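Local atomic coordinates of SsRai1 (Scheffersomyces stipitis, PDB entry 5BTO), a protein that removes NAD caps from the 5' ends of RNAs with the help of a divalent metal cation, and directly binds and stimulates the exoribonuclease RAT1. Residues 92-97 with 396-401; 116-121 with 230-235; 219-224 with 249-254. All coordinates share one frame; numbering follows the deposited sequence.

Contact 1. Residues 92-97 with 396-401; sequences TALTKY and QWRESI
Leu94, on helix 87-101, brings its CD2 methyl to 3.9 Å from NH2 of Arg398, on helix 392-400. The side chains cross at about a right angle, and the methyl meets the guanidinium obliquely. Arg398 bends at its second torsion (chi2 -65°), which carries its charged end back toward the first helix. That end is held by salt bridges from NE to Glu98 and from NH1 to Asp140, with Gln142 also bonded to NH1. In the PD-(D/E)XK nuclease fold, helix 87-101 packs on strand 27-34 of the large mixed sheet through Ala93 and Leu94, while Phe394 of helix 392-400 also touches Leu94 and Thr95. Thr95 puts CG2 over a face of the Trp397 indole, 3.8 Å from CG and 4.0 Å from the centroid of the five-membered ring. The methyl stands 27° off the ring normal, a CH-pi contact. With chi1 at -64°, OG1 lies beside the backbone N and bonds to the carbonyl O of Leu91, while CG2, anti to that N, faces the indole. On the opposite indole face sits Ile401 CD1, 3.5 Å above the plane and offset toward the rim, and Trp397 NE1 bonds to Glu98 OE1.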
loop_
_atom_site.group_PDB
_atom_site.type_symbol
_atom_site.label_atom_id
_atom_site.label_comp_id
_atom_site.label_asym_id
_atom_site.label_seq_id
_atom_site.Cartn_x
_atom_site.Cartn_y
_atom_site.Cartn_z
ATOM N N THR A 92 -35.172 0.305 -5.885
ATOM C CA THR A 92 -36.555 0.690 -6.167
ATOM C C THR A 92 -36.641 2.204 -6.384
ATOM O O THR A 92 -37.248 2.675 -7.346
ATOM C CB THR A 92 -37.513 0.250 -5.044
ATOM O OG1 THR A 92 -37.466 -1.179 -4.909
ATOM C CG2 THR A 92 -38.955 0.683 -5.356
ATOM N N ALA A 93 -36.000 2.966 -5.506
ATOM C CA ALA A 93 -36.012 4.419 -5.627
ATOM C C ALA A 93 -35.253 4.879 -6.872
ATOM O O ALA A 93 -35.667 5.815 -7.545
ATOM C CB ALA A 93 -35.420 5.059 -4.371
ATOM N N LEU A 94 -34.135 4.219 -7.176
ATOM C CA LEU A 94 -33.321 4.591 -8.332
ATOM C C LEU A 94 -34.068 4.340 -9.640
ATOM O O LEU A 94 -34.002 5.140 -10.578
ATOM C CB LEU A 94 -31.998 3.807 -8.334
ATOM C CG LEU A 94 -31.087 4.030 -9.539
ATOM C CD1 LEU A 94 -30.659 5.483 -9.682
ATOM C CD2 LEU A 94 -29.863 3.113 -9.421
ATOM N N THR A 95 -34.785 3.229 -9.696
ATOM C CA THR A 95 -35.568 2.897 -10.882
ATOM C C THR A 95 -36.590 4.002 -11.150
ATOM O O THR A 95 -36.751 4.455 -12.282
ATOM C CB THR A 95 -36.271 1.544 -10.718
ATOM O OG1 THR A 95 -35.281 0.507 -10.603
ATOM C CG2 THR A 95 -37.153 1.248 -11.930
ATOM N N LYS A 96 -37.264 4.428 -10.096
ATOM C CA LYS A 96 -38.279 5.475 -10.223
ATOM C C LYS A 96 -37.642 6.761 -10.729
ATOM O O LYS A 96 -38.179 7.438 -11.607
ATOM C CB LYS A 96 -38.959 5.680 -8.878
ATOM C CG LYS A 96 -40.092 6.712 -8.876
ATOM C CD LYS A 96 -40.689 6.791 -7.484
ATOM C CE LYS A 96 -41.842 7.794 -7.416
ATOM N NZ LYS A 96 -42.940 7.436 -8.369
ATOM N N TYR A 97 -36.485 7.103 -10.173
ATOM C CA TYR A 97 -35.765 8.281 -10.634
ATOM C C TYR A 97 -35.378 8.196 -12.119
ATOM O O TYR A 97 -35.567 9.155 -12.879
ATOM C CB TYR A 97 -34.525 8.539 -9.760
ATOM C CG TYR A 97 -33.617 9.587 -10.353
ATOM C CD1 TYR A 97 -33.903 10.936 -10.207
ATOM C CD2 TYR A 97 -32.493 9.228 -11.095
ATOM C CE1 TYR A 97 -33.099 11.898 -10.758
ATOM C CE2 TYR A 97 -31.675 10.195 -11.656
ATOM C CZ TYR A 97 -31.993 11.532 -11.484
ATOM O OH TYR A 97 -31.204 12.515 -12.031
ATOM N N GLN A 396 -34.946 -5.848 -14.989
ATOM C CA GLN A 396 -35.885 -5.756 -16.103
ATOM C C GLN A 396 -35.917 -4.330 -16.645
ATOM O O GLN A 396 -35.911 -4.109 -17.859
ATOM C CB GLN A 396 -37.282 -6.208 -15.674
ATOM C CG GLN A 396 -38.264 -6.353 -16.817
ATOM C CD GLN A 396 -39.610 -6.851 -16.345
ATOM O OE1 GLN A 396 -40.562 -6.081 -16.226
ATOM N NE2 GLN A 396 -39.697 -8.146 -16.069
ATOM N N TRP A 397 -35.933 -3.358 -15.737
ATOM C CA TRP A 397 -35.893 -1.965 -16.147
ATOM C C TRP A 397 -34.635 -1.662 -16.952
ATOM O O TRP A 397 -34.715 -1.134 -18.050
ATOM C CB TRP A 397 -36.013 -1.022 -14.938
ATOM C CG TRP A 397 -35.510 0.364 -15.196
ATOM C CD1 TRP A 397 -34.456 0.987 -14.573
ATOM C CD2 TRP A 397 -36.026 1.305 -16.143
ATOM N NE1 TRP A 397 -34.288 2.248 -15.082
ATOM C CE2 TRP A 397 -35.239 2.472 -16.046
ATOM C CE3 TRP A 397 -37.078 1.275 -17.067
ATOM C CZ2 TRP A 397 -35.469 3.595 -16.829
ATOM C CZ3 TRP A 397 -37.304 2.395 -17.847
ATOM C CH2 TRP A 397 -36.508 3.542 -17.721
ATOM N N ARG A 398 -33.462 -1.984 -16.404
ATOM C CA ARG A 398 -32.224 -1.649 -17.095
ATOM C C ARG A 398 -32.106 -2.356 -18.448
ATOM O O ARG A 398 -31.592 -1.791 -19.407
ATOM C CB ARG A 398 -31.011 -1.942 -16.205
ATOM C CG ARG A 398 -30.889 -0.970 -15.043
ATOM C CD ARG A 398 -30.610 0.437 -15.543
ATOM N NE ARG A 398 -30.163 1.306 -14.459
ATOM C CZ ARG A 398 -28.925 1.317 -13.970
ATOM N NH1 ARG A 398 -28.005 0.494 -14.459
ATOM N NH2 ARG A 398 -28.613 2.141 -12.969
ATOM N N GLU A 399 -32.593 -3.586 -18.515
ATOM C CA GLU A 399 -32.625 -4.329 -19.779
ATOM C C GLU A 399 -33.459 -3.606 -20.824
ATOM O O GLU A 399 -33.124 -3.598 -22.007
ATOM C CB GLU A 399 -33.184 -5.732 -19.555
ATOM C CG GLU A 399 -32.229 -6.696 -18.851
ATOM C CD GLU A 399 -32.941 -7.938 -18.352
ATOM O OE1 GLU A 399 -34.126 -8.121 -18.694
ATOM O OE2 GLU A 399 -32.322 -8.730 -17.611
ATOM N N SER A 400 -34.549 -3.001 -20.381
ATOM C CA SER A 400 -35.519 -2.419 -21.314
ATOM C C SER A 400 -35.007 -1.133 -21.955
ATOM O O SER A 400 -35.523 -0.690 -22.975
ATOM C CB SER A 400 -36.854 -2.157 -20.612
ATOM O OG SER A 400 -36.795 -0.981 -19.804
ATOM N N ILE A 401 -34.009 -0.518 -21.334
ATOM C CA ILE A 401 -33.419 0.708 -21.853
ATOM C C ILE A 401 -32.643 0.450 -23.139
ATOM O O ILE A 401 -32.539 1.327 -24.003
ATOM C CB ILE A 401 -32.465 1.332 -20.823
ATOM C CG1 ILE A 401 -33.210 1.624 -19.518
ATOM C CG2 ILE A 401 -31.801 2.590 -21.392
ATOM C CD1 ILE A 401 -32.334 2.271 -18.433
#

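Contact 2. Residues 116-121 with 230-235; sequences GLMTKL and MLLAGE
The nearest CA atoms, those of Met118 and Leu232, are 8.6 Å apart, a spacing that puts helix 115-123 over strand 228-235 at side-chain distance. In the PD-(D/E)XK nuclease core this helix directly follows strand 111-114, which runs parallel to 228-235 as its neighbour in the sheet. Met118 touches Thr113 of that strand as well as residues of 228-235, so its side chain spans the two strands.

Met118 is the helix residue that carries the contact, and its CB is directed at the strand. Its CG is 3.8 Å from CD2 of Leu232, and its SD is 3.8 Å from CE of Met230. CE of Met230 also lies 4.2 Å from CG of Met118, so the thioether and the methylene beside it both meet that one methyl. The alternation of the strand explains the pairing: Met230 and Leu232, two residues apart, share the face toward the helix. Met118 bends at its second torsion and again at its third, where chi3 of 99° departs from the staggered values. This turns its own CE away from Met230 and toward Leu121, 3.8 Å from CD1 of that residue. Met118 meets each of its two partners at a slant.

Tyr340 and Ile344 of helix 333-350 touch both methionines, and Thr113 also lies against Leu232. At the substrate-binding end, Arg115 NH1 bonds to the carbonyl O of Glu235; Arg115, Gly116 and Glu235 all belong to the substrate-binding site.

Carbon and sulfur atoms alone make these side-chain contacts, at van der Waals distances and with all three residues buried. Cohesion across the interface thus comes from apolar burial and dispersion, with the polarisable Met118 sulfur contributing and no directional bond fixing the angle of approach.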
loop_
_atom_site.group_PDB
_atom_site.type_symbol
_atom_site.label_atom_id
_atom_site.label_comp_id
_atom_site.label_asym_id
_atom_site.label_seq_id
_atom_site.Cartn_x
_atom_site.Cartn_y
_atom_site.Cartn_z
ATOM N N GLY A 116 -22.830 4.933 4.551
ATOM C CA GLY A 116 -22.254 4.306 5.729
ATOM C C GLY A 116 -21.134 3.348 5.358
ATOM O O GLY A 116 -20.161 3.205 6.093
ATOM N N LEU A 117 -21.267 2.697 4.210
ATOM C CA LEU A 117 -20.250 1.742 3.792
ATOM C C LEU A 117 -18.987 2.486 3.363
ATOM O O LEU A 117 -17.870 2.034 3.620
ATOM C CB LEU A 117 -20.770 0.865 2.650
ATOM C CG LEU A 117 -22.081 0.125 2.962
ATOM C CD1 LEU A 117 -22.558 -0.687 1.754
ATOM C CD2 LEU A 117 -21.929 -0.764 4.203
ATOM N N MET A 118 -19.162 3.629 2.706
ATOM C CA MET A 118 -18.018 4.426 2.278
ATOM C C MET A 118 -17.341 5.089 3.477
ATOM O O MET A 118 -16.124 5.227 3.515
ATOM C CB MET A 118 -18.418 5.448 1.211
ATOM C CG MET A 118 -18.989 4.800 -0.059
ATOM S SD MET A 118 -17.834 3.659 -0.877
ATOM C CE MET A 118 -18.415 2.085 -0.272
ATOM N N THR A 119 -18.143 5.485 4.462
ATOM C CA THR A 119 -17.588 5.995 5.708
ATOM C C THR A 119 -16.662 4.982 6.391
ATOM O O THR A 119 -15.609 5.344 6.934
ATOM C CB THR A 119 -18.721 6.391 6.693
ATOM O OG1 THR A 119 -19.527 7.427 6.105
ATOM C CG2 THR A 119 -18.133 6.884 8.008
ATOM N N LYS A 120 -17.044 3.713 6.371
ATOM C CA LYS A 120 -16.180 2.674 6.933
ATOM C C LYS A 120 -14.822 2.633 6.228
ATOM O O LYS A 120 -13.793 2.415 6.867
ATOM C CB LYS A 120 -16.845 1.299 6.842
ATOM C CG LYS A 120 -18.071 1.124 7.718
ATOM C CD LYS A 120 -18.573 -0.307 7.643
ATOM C CE LYS A 120 -19.611 -0.592 8.718
ATOM N NZ LYS A 120 -19.919 -2.050 8.806
ATOM N N LEU A 121 -14.815 2.825 4.908
ATOM C CA LEU A 121 -13.560 2.840 4.168
ATOM C C LEU A 121 -12.748 4.102 4.476
ATOM O O LEU A 121 -11.529 4.040 4.711
ATOM C CB LEU A 121 -13.823 2.714 2.659
ATOM C CG LEU A 121 -14.503 1.421 2.211
ATOM C CD1 LEU A 121 -14.779 1.460 0.719
ATOM C CD2 LEU A 121 -13.592 0.230 2.533
ATOM N N MET A 230 -20.043 8.693 -8.235
ATOM C CA MET A 230 -20.705 7.795 -7.296
ATOM C C MET A 230 -22.099 8.279 -6.920
ATOM O O MET A 230 -22.347 9.480 -6.833
ATOM C CB MET A 230 -19.848 7.631 -6.025
ATOM C CG MET A 230 -18.446 7.114 -6.352
ATOM S SD MET A 230 -17.336 7.073 -4.933
ATOM C CE MET A 230 -17.996 5.679 -4.034
ATOM N N LEU A 231 -23.001 7.328 -6.719
ATOM C CA LEU A 231 -24.321 7.607 -6.171
ATOM C C LEU A 231 -24.274 7.097 -4.736
ATOM O O LEU A 231 -23.928 5.926 -4.502
ATOM C CB LEU A 231 -25.397 6.865 -6.976
ATOM C CG LEU A 231 -26.858 7.237 -6.718
ATOM C CD1 LEU A 231 -27.142 8.655 -7.205
ATOM C CD2 LEU A 231 -27.832 6.277 -7.380
ATOM N N LEU A 232 -24.552 7.971 -3.770
ATOM C CA LEU A 232 -24.532 7.563 -2.363
ATOM C C LEU A 232 -25.875 7.816 -1.696
ATOM O O LEU A 232 -26.413 8.933 -1.767
ATOM C CB LEU A 232 -23.486 8.347 -1.563
ATOM C CG LEU A 232 -22.004 8.267 -1.874
ATOM C CD1 LEU A 232 -21.206 9.018 -0.788
ATOM C CD2 LEU A 232 -21.605 6.815 -1.940
ATOM N N ALA A 233 -26.398 6.806 -1.015
ATOM C CA ALA A 233 -27.628 6.970 -0.237
ATOM C C ALA A 233 -27.266 7.119 1.246
ATOM O O ALA A 233 -26.436 6.364 1.766
ATOM C CB ALA A 233 -28.539 5.775 -0.446
ATOM N N GLY A 234 -27.881 8.085 1.924
ATOM C CA GLY A 234 -27.588 8.302 3.324
ATOM C C GLY A 234 -28.741 8.888 4.112
ATOM O O GLY A 234 -29.417 9.802 3.640
ATOM N N GLU A 235 -28.956 8.376 5.320
ATOM C CA GLU A 235 -29.951 8.972 6.216
ATOM C C GLU A 235 -29.561 10.390 6.606
ATOM O O GLU A 235 -28.390 10.681 6.874
ATOM C CB GLU A 235 -30.162 8.134 7.483
ATOM C CG GLU A 235 -31.326 8.670 8.337
ATOM C CD GLU A 235 -31.599 7.871 9.594
ATOM O OE1 GLU A 235 -30.896 6.868 9.826
ATOM O OE2 GLU A 235 -32.522 8.257 10.357
#

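Contact 3. Residues 219-224 with 249-254; sequences SVIKTG and DVLSHY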
loop_
_atom_site.group_PDB
_atom_site.type_symbol
_atom_site.label_atom_id
_atom_site.label_comp_id
_atom_site.label_asym_id
_atom_site.label_seq_id
_atom_site.Cartn_x
_atom_site.Cartn_y
_atom_site.Cartn_z
ATOM N N SER A 219 -31.526 10.588 1.832
ATOM C CA SER A 219 -31.146 11.400 0.690
ATOM C C SER A 219 -30.218 10.587 -0.215
ATOM O O SER A 219 -29.315 9.896 0.256
ATOM C CB SER A 219 -30.443 12.680 1.161
ATOM O OG SER A 219 -29.895 13.410 0.073
ATOM N N VAL A 220 -30.445 10.663 -1.517
ATOM C CA VAL A 220 -29.556 10.000 -2.466
ATOM C C VAL A 220 -28.909 11.043 -3.361
ATOM O O VAL A 220 -29.598 11.831 -4.027
ATOM C CB VAL A 220 -30.288 8.949 -3.320
ATOM C CG1 VAL A 220 -29.267 8.120 -4.112
ATOM C CG2 VAL A 220 -31.129 8.050 -2.431
ATOM N N ILE A 221 -27.581 11.040 -3.372
ATOM C CA ILE A 221 -26.814 12.111 -3.982
ATOM C C ILE A 221 -25.900 11.587 -5.066
ATOM O O ILE A 221 -25.535 10.407 -5.069
ATOM C CB ILE A 221 -25.936 12.846 -2.929
ATOM C CG1 ILE A 221 -24.860 11.908 -2.362
ATOM C CG2 ILE A 221 -26.805 13.383 -1.788
ATOM C CD1 ILE A 221 -23.765 12.640 -1.614
ATOM N N LYS A 222 -25.558 12.469 -6.001
ATOM C CA LYS A 222 -24.483 12.199 -6.948
ATOM C C LYS A 222 -23.258 12.940 -6.452
ATOM O O LYS A 222 -23.340 14.102 -6.044
ATOM C CB LYS A 222 -24.849 12.663 -8.356
ATOM C CG LYS A 222 -25.686 11.680 -9.139
ATOM C CD LYS A 222 -25.978 12.213 -10.539
ATOM C CE LYS A 222 -24.731 12.800 -11.191
ATOM N NZ LYS A 222 -23.751 11.778 -11.660
ATOM N N THR A 223 -22.123 12.253 -6.439
ATOM C CA THR A 223 -20.894 12.879 -6.006
ATOM C C THR A 223 -19.740 12.173 -6.695
ATOM O O THR A 223 -19.939 11.474 -7.683
ATOM C CB THR A 223 -20.767 12.835 -4.467
ATOM O OG1 THR A 223 -19.623 13.588 -4.050
ATOM C CG2 THR A 223 -20.680 11.399 -3.971
ATOM N N GLY A 224 -18.536 12.354 -6.191
ATOM C CA GLY A 224 -17.398 11.717 -6.819
ATOM C C GLY A 224 -16.171 11.822 -5.961
ATOM O O GLY A 224 -16.155 12.539 -4.965
ATOM N N ASP A 249 -30.086 23.166 -4.482
ATOM C CA ASP A 249 -29.023 22.984 -3.503
ATOM C C ASP A 249 -29.605 22.550 -2.165
ATOM O O ASP A 249 -29.302 23.132 -1.121
ATOM C CB ASP A 249 -28.215 24.274 -3.344
ATOM C CG ASP A 249 -27.080 24.140 -2.338
ATOM O OD1 ASP A 249 -26.674 22.995 -2.021
ATOM O OD2 ASP A 249 -26.593 25.189 -1.862
ATOM N N VAL A 250 -30.447 21.522 -2.188
ATOM C CA VAL A 250 -31.097 21.092 -0.959
ATOM C C VAL A 250 -30.124 20.572 0.105
ATOM O O VAL A 250 -30.374 20.762 1.283
ATOM C CB VAL A 250 -32.268 20.101 -1.193
ATOM C CG1 VAL A 250 -31.784 18.751 -1.679
ATOM C CG2 VAL A 250 -33.076 19.932 0.084
ATOM N N LEU A 251 -29.023 19.931 -0.294
ATOM C CA LEU A 251 -28.089 19.377 0.708
ATOM C C LEU A 251 -27.626 20.407 1.734
ATOM O O LEU A 251 -27.427 20.083 2.914
ATOM C CB LEU A 251 -26.845 18.759 0.056
ATOM C CG LEU A 251 -27.049 17.427 -0.655
ATOM C CD1 LEU A 251 -25.762 17.071 -1.359
ATOM C CD2 LEU A 251 -27.470 16.332 0.330
ATOM N N SER A 252 -27.425 21.637 1.271
ATOM C CA SER A 252 -26.915 22.698 2.125
ATOM C C SER A 252 -27.899 23.063 3.220
ATOM O O SER A 252 -27.551 23.803 4.129
ATOM C CB SER A 252 -26.561 23.938 1.303
ATOM O OG SER A 252 -27.724 24.598 0.829
ATOM N N HIS A 253 -29.121 22.532 3.133
ATOM C CA HIS A 253 -30.171 22.819 4.118
ATOM C C HIS A 253 -30.367 21.710 5.153
ATOM O O HIS A 253 -31.214 21.816 6.051
ATOM C CB HIS A 253 -31.485 23.124 3.399
ATOM C CG HIS A 253 -31.405 24.323 2.516
ATOM N ND1 HIS A 253 -31.641 25.601 2.983
ATOM C CD2 HIS A 253 -31.106 24.451 1.201
ATOM C CE1 HIS A 253 -31.497 26.462 1.990
ATOM N NE2 HIS A 253 -31.180 25.790 0.897
ATOM N N TYR A 254 -29.567 20.655 5.041
ATOM C CA TYR A 254 -29.655 19.513 5.947
ATOM C C TYR A 254 -28.683 19.651 7.118
ATOM O O TYR A 254 -27.707 20.388 7.044
ATOM C CB TYR A 254 -29.312 18.217 5.210
ATOM C CG TYR A 254 -30.310 17.767 4.173
ATOM C CD1 TYR A 254 -31.655 18.107 4.265
ATOM C CD2 TYR A 254 -29.907 16.967 3.110
ATOM C CE1 TYR A 254 -32.563 17.669 3.307
ATOM C CE2 TYR A 254 -30.807 16.526 2.154
ATOM C CZ TYR A 254 -32.134 16.879 2.259
ATOM O OH TYR A 254 -33.029 16.441 1.315
#
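Ile221 and Leu251 form the close-packed part of an interface between the large mixed sheet of the PD-(D/E)XK nuclease fold and the short 3-10 turn 251-253, which leads into strand 254-261. CG2 of Ile221 lies 3.7 Å from CD2 and 3.9 Å from CD1 of Leu251, so one methyl meets both ends of the leucine fork, and the side chains cross at about a right angle. The first torsion of Ile221 (chi1 65°) places CG1 between the backbone N and the carbonyl carbon, with CG2 as the branch that reaches the turn. Met286 of helix 266-286 adds a further wall against Ser219 and Ile221.

Ser219 sits beside this apolar pair. Its OG is 3.8 Å from Leu251 CD2 and 3.9 Å from Tyr254 CE2, approaching the tyrosine ring at its edge and near its plane. Neither is a polar partner: OG of Ser219 and OH of Tyr254 both bond to OE1 of Glu28, and that OH also bonds to Tyr217 OH. The shared carboxylate oxygen links strand 216-225 to the start of strand 254-261 indirectly. On one face of the Tyr254 ring, the carbonyl O of Val250 stands 4.0 Å above the centre.

The solvent side of the segment is looser. Asp249 is exposed, Ser252 and His253 are partly so, and none of the three touches residues 219-224. Asp241 bonds to His253 ND1 and Trp240 to Ser252 O, while within the segment Ser252 OG donates to the carbonyl O of Asp249 at 2.9 Å, with a C=O...OG angle of 160°.

In the fold
Contacts 2 and 3 share a sheet: their strands 228-235 and 216-225 are antiparallel neighbours, joined by probable hydrogen bonds from Thr223 N to Met230 O and from Gly234 N to Ser219 O, both 2.8 Å. Their centres lie 12 Å apart. The centre of contact 1 is 21 Å from both others, yet its Leu94 touches contact 2 from the other side of the sheet, CD1 lying 3.7 Å from Leu231 CD2. Contact 2 contains part of the substrate site, Gly116 and Glu235. Side chain to side chain, contact 3 brings Ser219 about 7 Å from substrate-binding Arg115 and Tyr254 about 8 Å from metal-binding Glu256, while Leu94 of contact 1 is about 10 Å from substrate-binding Tyr114.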